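Local coordinates for protein alkane monooxygenase (Geobacillus thermodenitrificans, PDB 3B9O) that belongs to the luciferase-like monooxygenase family, a group built on the TIM-barrel fold, and is modelled with flavin mononucleotide bound, at residues V283-T288 with I390-P395; E291-L296 with L351-P356. All blocks are in the same frame, centred on the assembly; numbering follows the deposited sequence.

Contact 1: V283-T288 with I390-P395; sequences VIVGKT and IELVVP
V285, which presses its side chain against helix 384-399, gives its carbonyl oxygen to a lysine: V285 O accepts a hydrogen bond from K295 NZ, and the same ammonium forms a salt bridge with D388 on that helix. The example is one of strand against helix in a TIM-barrel fold, where the end of strand 276-285 runs nearly square to 390-395, the short axes inclined at 102° and 9.4 Å apart at their closest. Between the segments themselves the contact is wholly apolar. V393 lays CG2 against both branches of V285, with V393 CG2 3.8 Å from V285 CG2 and about as near to V285 CG1, while V283 CG1 borders the same methyl at 4.3 Å. L392 spans three residues, CD1 meeting V285 CG1 and G286, CD2 meeting K287. Its CG lies anti to the carbonyl carbon (chi1 -58°) and CD1 continues the extended chain (chi2 177°), which carries L392 CD1 to 3.9 Å from G286 CA, against bare backbone. P356 and V359 of helix 356-370 touch V285 and V393 respectively, adding a third element. At the exposed border, the side chain of K287 crosses that of L392 at about a right angle, K287 CG resting 4.1 Å from L392 CD2.

Contact 2: E291-L296 with L351-P356; sequences EAMEKL and LSVGTP
A292 and G354 bring their backbones to 5.1 Å, CA to CA, where helix 291-296 passes over strand 351-354 with its axis 7.2 Å away and running at 130° to it. The close approach is owed to A292, whose small methyl sits directly on the strand backbone, with A292 CB 3.5 Å from G354 N and equally near G354 CA. G354 itself adopts backbone angles that only glycine takes up readily.

V353 is the projecting partner. Its CG1, placed anti to the backbone N (chi1 -177°), is the single branch on which three helix residues converge. One is the A292 methyl, at 3.9 Å between A292 CB and V353 CG1. M293 comes from the border of the contact: the bend at chi2 brings the sulfur to the valine, with M293 SD 3.9 Å from V353 CG1, and chi3 turns the terminal methyl away. From one turn further along the helix L296 arrives at about a right angle, touching with CD1, 4.1 Å between L296 CD1 and V353 CG1. The bond from L296 N to A292 O, 3.0 Å, sets these two residues one turn apart on the same helix face.

This is the helix-on-sheet layer of a beta-alpha-beta crossover, helix 289-302 following strand 276-285 and packing on its parallel neighbour 350-354, with further helices inserted in the connection. L296 also packs on I284 of strand 276-285 and on L344. Helix 356-370 covers the opposite face of the strands, where E362 binds S352 OG; its K358 hydrogen-bonds V353 O.

The two contacts, whose centres are 9 Å apart, share one stretch of parallel sheet. Strand 276-285 serves contact 1, its neighbour 350-354 serves contact 2, and the two are joined by backbone bonds such as I284 N to S352 O, 2.9 Å. A side chain ties them as well: K295 NZ of contact 2 lies 2.7 Å from V285 O of contact 1. Along the chain contact 2 is nested within the loop that contact 1 closes. P356 fills the junction: P356 CB packs 3.2 Å from L392 O, and its CD lies close to G286 O. The flavin mononucleotide pocket draws its residues from between 57 and 245, so none of the four segments contributes to it.

Contact 1: V283-T288 with I390-P395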
loop_
_atom_site.group_PDB
_atom_site.type_symbol
_atom_site.label_atom_id
_atom_site.label_comp_id
_atom_site.label_asym_id
_atom_site.label_seq_id
_atom_site.Cartn_x
_atom_site.Cartn_y
_atom_site.Cartn_z
ATOM N N VAL A 283 12.394 -10.612 4.171
ATOM C CA VAL A 283 12.828 -11.994 4.058
ATOM C C VAL A 283 14.269 -11.980 3.562
ATOM O O VAL A 283 14.576 -11.313 2.579
ATOM C CB VAL A 283 11.933 -12.817 3.070
ATOM C CG1 VAL A 283 12.571 -14.155 2.790
ATOM C CG2 VAL A 283 10.464 -12.974 3.646
ATOM N N ILE A 284 15.151 -12.686 4.266
ATOM C CA ILE A 284 16.505 -12.899 3.794
ATOM C C ILE A 284 16.665 -14.412 3.781
ATOM O O ILE A 284 16.689 -15.077 4.853
ATOM C CB ILE A 284 17.575 -12.263 4.712
ATOM C CG1 ILE A 284 17.433 -10.732 4.783
ATOM C CG2 ILE A 284 18.998 -12.684 4.231
ATOM C CD1 ILE A 284 18.181 -10.087 6.007
ATOM N N VAL A 285 16.744 -14.972 2.584
ATOM C CA VAL A 285 16.665 -16.420 2.404
ATOM C C VAL A 285 17.916 -16.986 1.688
ATOM O O VAL A 285 18.531 -16.321 0.818
ATOM C CB VAL A 285 15.318 -16.834 1.717
ATOM C CG1 VAL A 285 15.231 -16.319 0.274
ATOM C CG2 VAL A 285 15.081 -18.369 1.762
ATOM N N GLY A 286 18.301 -18.202 2.080
ATOM C CA GLY A 286 19.377 -18.937 1.401
ATOM C C GLY A 286 19.092 -20.430 1.406
ATOM O O GLY A 286 18.218 -20.916 2.121
ATOM N N LYS A 287 19.853 -21.170 0.619
ATOM C CA LYS A 287 19.711 -22.627 0.577
ATOM C C LYS A 287 20.100 -23.255 1.906
ATOM O O LYS A 287 19.609 -24.337 2.271
ATOM C CB LYS A 287 20.547 -23.178 -0.573
ATOM C CG LYS A 287 20.035 -22.593 -1.895
ATOM C CD LYS A 287 20.986 -22.792 -3.060
ATOM C CE LYS A 287 20.303 -23.627 -4.112
ATOM N NZ LYS A 287 20.004 -24.972 -3.528
ATOM N N THR A 288 20.961 -22.562 2.632
ATOM C CA THR A 288 21.424 -23.030 3.927
ATOM C C THR A 288 21.357 -21.858 4.865
ATOM O O THR A 288 21.301 -20.711 4.427
ATOM C CB THR A 288 22.887 -23.560 3.861
ATOM O OG1 THR A 288 23.772 -22.478 3.551
ATOM C CG2 THR A 288 23.008 -24.658 2.819
ATOM N N ILE A 390 11.320 -15.344 -4.889
ATOM C CA ILE A 390 10.772 -16.088 -6.005
ATOM C C ILE A 390 11.509 -17.408 -6.276
ATOM O O ILE A 390 10.863 -18.432 -6.502
ATOM C CB ILE A 390 10.655 -15.205 -7.279
ATOM C CG1 ILE A 390 9.602 -14.110 -7.019
ATOM C CG2 ILE A 390 10.245 -16.071 -8.511
ATOM C CD1 ILE A 390 9.535 -12.941 -8.028
ATOM N N GLU A 391 12.837 -17.392 -6.275
ATOM C CA GLU A 391 13.564 -18.632 -6.578
ATOM C C GLU A 391 13.479 -19.681 -5.468
ATOM O O GLU A 391 13.443 -20.847 -5.770
ATOM C CB GLU A 391 15.026 -18.354 -6.923
ATOM C CG GLU A 391 15.196 -17.455 -8.157
ATOM C CD GLU A 391 16.654 -17.161 -8.496
ATOM O OE1 GLU A 391 16.882 -16.677 -9.620
ATOM O OE2 GLU A 391 17.565 -17.398 -7.665
ATOM N N LEU A 392 13.506 -19.244 -4.207
ATOM C CA LEU A 392 13.623 -20.156 -3.037
ATOM C C LEU A 392 12.344 -20.314 -2.179
ATOM O O LEU A 392 11.949 -21.428 -1.842
ATOM C CB LEU A 392 14.807 -19.733 -2.151
ATOM C CG LEU A 392 16.201 -19.684 -2.796
ATOM C CD1 LEU A 392 17.259 -19.174 -1.815
ATOM C CD2 LEU A 392 16.572 -21.062 -3.342
ATOM N N VAL A 393 11.666 -19.225 -1.857
ATOM C CA VAL A 393 10.510 -19.350 -0.966
ATOM C C VAL A 393 9.240 -19.768 -1.714
ATOM O O VAL A 393 8.423 -20.544 -1.187
ATOM C CB VAL A 393 10.242 -18.081 -0.150
ATOM C CG1 VAL A 393 9.028 -18.315 0.848
ATOM C CG2 VAL A 393 11.513 -17.683 0.602
ATOM N N VAL A 394 9.032 -19.195 -2.900
ATOM C CA VAL A 394 7.791 -19.438 -3.651
ATOM C C VAL A 394 7.540 -20.971 -3.905
ATOM O O VAL A 394 6.437 -21.450 -3.650
ATOM C CB VAL A 394 7.703 -18.573 -4.949
ATOM C CG1 VAL A 394 6.730 -19.195 -5.984
ATOM C CG2 VAL A 394 7.308 -17.082 -4.577
ATOM N N PRO A 395 8.548 -21.722 -4.399
ATOM C CA PRO A 395 8.300 -23.173 -4.635
ATOM C C PRO A 395 7.981 -23.943 -3.329
ATOM O O PRO A 395 7.141 -24.861 -3.324
ATOM C CB PRO A 395 9.625 -23.679 -5.269
ATOM C CG PRO A 395 10.274 -22.457 -5.785
ATOM C CD PRO A 395 9.894 -21.319 -4.846
#

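Contact 2: E291-L296 with L351-P356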
loop_
_atom_site.group_PDB
_atom_site.type_symbol
_atom_site.label_atom_id
_atom_site.label_comp_id
_atom_site.label_asym_id
_atom_site.label_seq_id
_atom_site.Cartn_x
_atom_site.Cartn_y
_atom_site.Cartn_z
ATOM N N GLU A 291 24.248 -19.298 4.232
ATOM C CA GLU A 291 23.941 -18.430 3.077
ATOM C C GLU A 291 23.071 -17.241 3.454
ATOM O O GLU A 291 23.398 -16.099 3.109
ATOM C CB GLU A 291 23.250 -19.205 1.972
ATOM C CG GLU A 291 24.163 -20.091 1.159
ATOM C CD GLU A 291 23.526 -20.511 -0.159
ATOM O OE1 GLU A 291 24.110 -21.434 -0.789
ATOM O OE2 GLU A 291 22.437 -19.949 -0.546
ATOM N N ALA A 292 21.972 -17.512 4.161
ATOM C CA ALA A 292 21.090 -16.470 4.674
ATOM C C ALA A 292 21.856 -15.500 5.556
ATOM O O ALA A 292 21.740 -14.299 5.376
ATOM C CB ALA A 292 19.917 -17.085 5.454
ATOM N N MET A 293 22.662 -16.020 6.494
ATOM C CA MET A 293 23.346 -15.173 7.461
ATOM C C MET A 293 24.390 -14.310 6.738
ATOM O O MET A 293 24.625 -13.167 7.099
ATOM C CB MET A 293 23.990 -15.990 8.598
ATOM C CG MET A 293 22.992 -16.645 9.586
ATOM S SD MET A 293 21.801 -15.459 10.285
ATOM C CE MET A 293 22.863 -14.623 11.460
ATOM N N GLU A 294 24.952 -14.843 5.663
ATOM C CA GLU A 294 25.946 -14.098 4.910
ATOM C C GLU A 294 25.336 -12.850 4.257
ATOM O O GLU A 294 25.963 -11.789 4.224
ATOM C CB GLU A 294 26.571 -15.007 3.868
ATOM C CG GLU A 294 27.571 -14.311 2.993
ATOM C CD GLU A 294 28.444 -15.298 2.231
ATOM O OE1 GLU A 294 29.062 -14.907 1.213
ATOM O OE2 GLU A 294 28.506 -16.472 2.664
ATOM N N LYS A 295 24.106 -12.989 3.744
ATOM C CA LYS A 295 23.368 -11.872 3.159
ATOM C C LYS A 295 23.056 -10.888 4.251
ATOM O O LYS A 295 23.276 -9.698 4.086
ATOM C CB LYS A 295 22.077 -12.334 2.450
ATOM C CG LYS A 295 22.336 -13.126 1.195
ATOM C CD LYS A 295 21.065 -13.767 0.642
ATOM C CE LYS A 295 21.415 -14.768 -0.440
ATOM N NZ LYS A 295 20.235 -15.456 -1.058
ATOM N N LEU A 296 22.544 -11.391 5.378
ATOM C CA LEU A 296 22.215 -10.535 6.512
ATOM C C LEU A 296 23.387 -9.652 6.932
ATOM O O LEU A 296 23.224 -8.452 7.185
ATOM C CB LEU A 296 21.737 -11.388 7.715
ATOM C CG LEU A 296 20.825 -10.815 8.813
ATOM C CD1 LEU A 296 20.827 -11.706 10.061
ATOM C CD2 LEU A 296 21.138 -9.399 9.223
ATOM N N LEU A 351 11.158 -9.719 10.588
ATOM C CA LEU A 351 12.315 -10.144 9.795
ATOM C C LEU A 351 12.468 -11.662 9.837
ATOM O O LEU A 351 12.676 -12.246 10.909
ATOM C CB LEU A 351 13.603 -9.457 10.271
ATOM C CG LEU A 351 14.878 -9.947 9.573
ATOM C CD1 LEU A 351 14.784 -9.854 8.041
ATOM C CD2 LEU A 351 16.129 -9.213 10.107
ATOM N N SER A 352 12.337 -12.309 8.687
ATOM C CA SER A 352 12.568 -13.752 8.619
ATOM C C SER A 352 13.898 -14.091 7.886
ATOM O O SER A 352 14.087 -13.761 6.713
ATOM C CB SER A 352 11.348 -14.462 7.999
ATOM O OG SER A 352 11.491 -15.870 8.095
ATOM N N VAL A 353 14.812 -14.776 8.577
ATOM C CA VAL A 353 16.121 -15.063 8.012
ATOM C C VAL A 353 16.379 -16.564 8.059
ATOM O O VAL A 353 16.240 -17.171 9.119
ATOM C CB VAL A 353 17.228 -14.362 8.815
ATOM C CG1 VAL A 353 18.632 -14.630 8.155
ATOM C CG2 VAL A 353 16.930 -12.894 8.961
ATOM N N GLY A 354 16.746 -17.180 6.934
ATOM C CA GLY A 354 17.105 -18.593 6.976
ATOM C C GLY A 354 16.795 -19.299 5.677
ATOM O O GLY A 354 16.821 -18.687 4.624
ATOM N N THR A 355 16.516 -20.582 5.768
ATOM C CA THR A 355 16.199 -21.401 4.589
ATOM C C THR A 355 14.750 -21.184 4.198
ATOM O O THR A 355 13.974 -20.677 5.011
ATOM C CB THR A 355 16.416 -22.880 4.881
ATOM O OG1 THR A 355 15.487 -23.261 5.911
ATOM C CG2 THR A 355 17.881 -23.133 5.353
ATOM N N PRO A 356 14.360 -21.609 2.970
ATOM C CA PRO A 356 12.952 -21.475 2.571
ATOM C C PRO A 356 11.965 -22.213 3.468
ATOM O O PRO A 356 10.849 -21.728 3.619
ATOM C CB PRO A 356 12.898 -22.089 1.179
ATOM C CG PRO A 356 14.330 -22.080 0.678
ATOM C CD PRO A 356 15.196 -22.167 1.891
#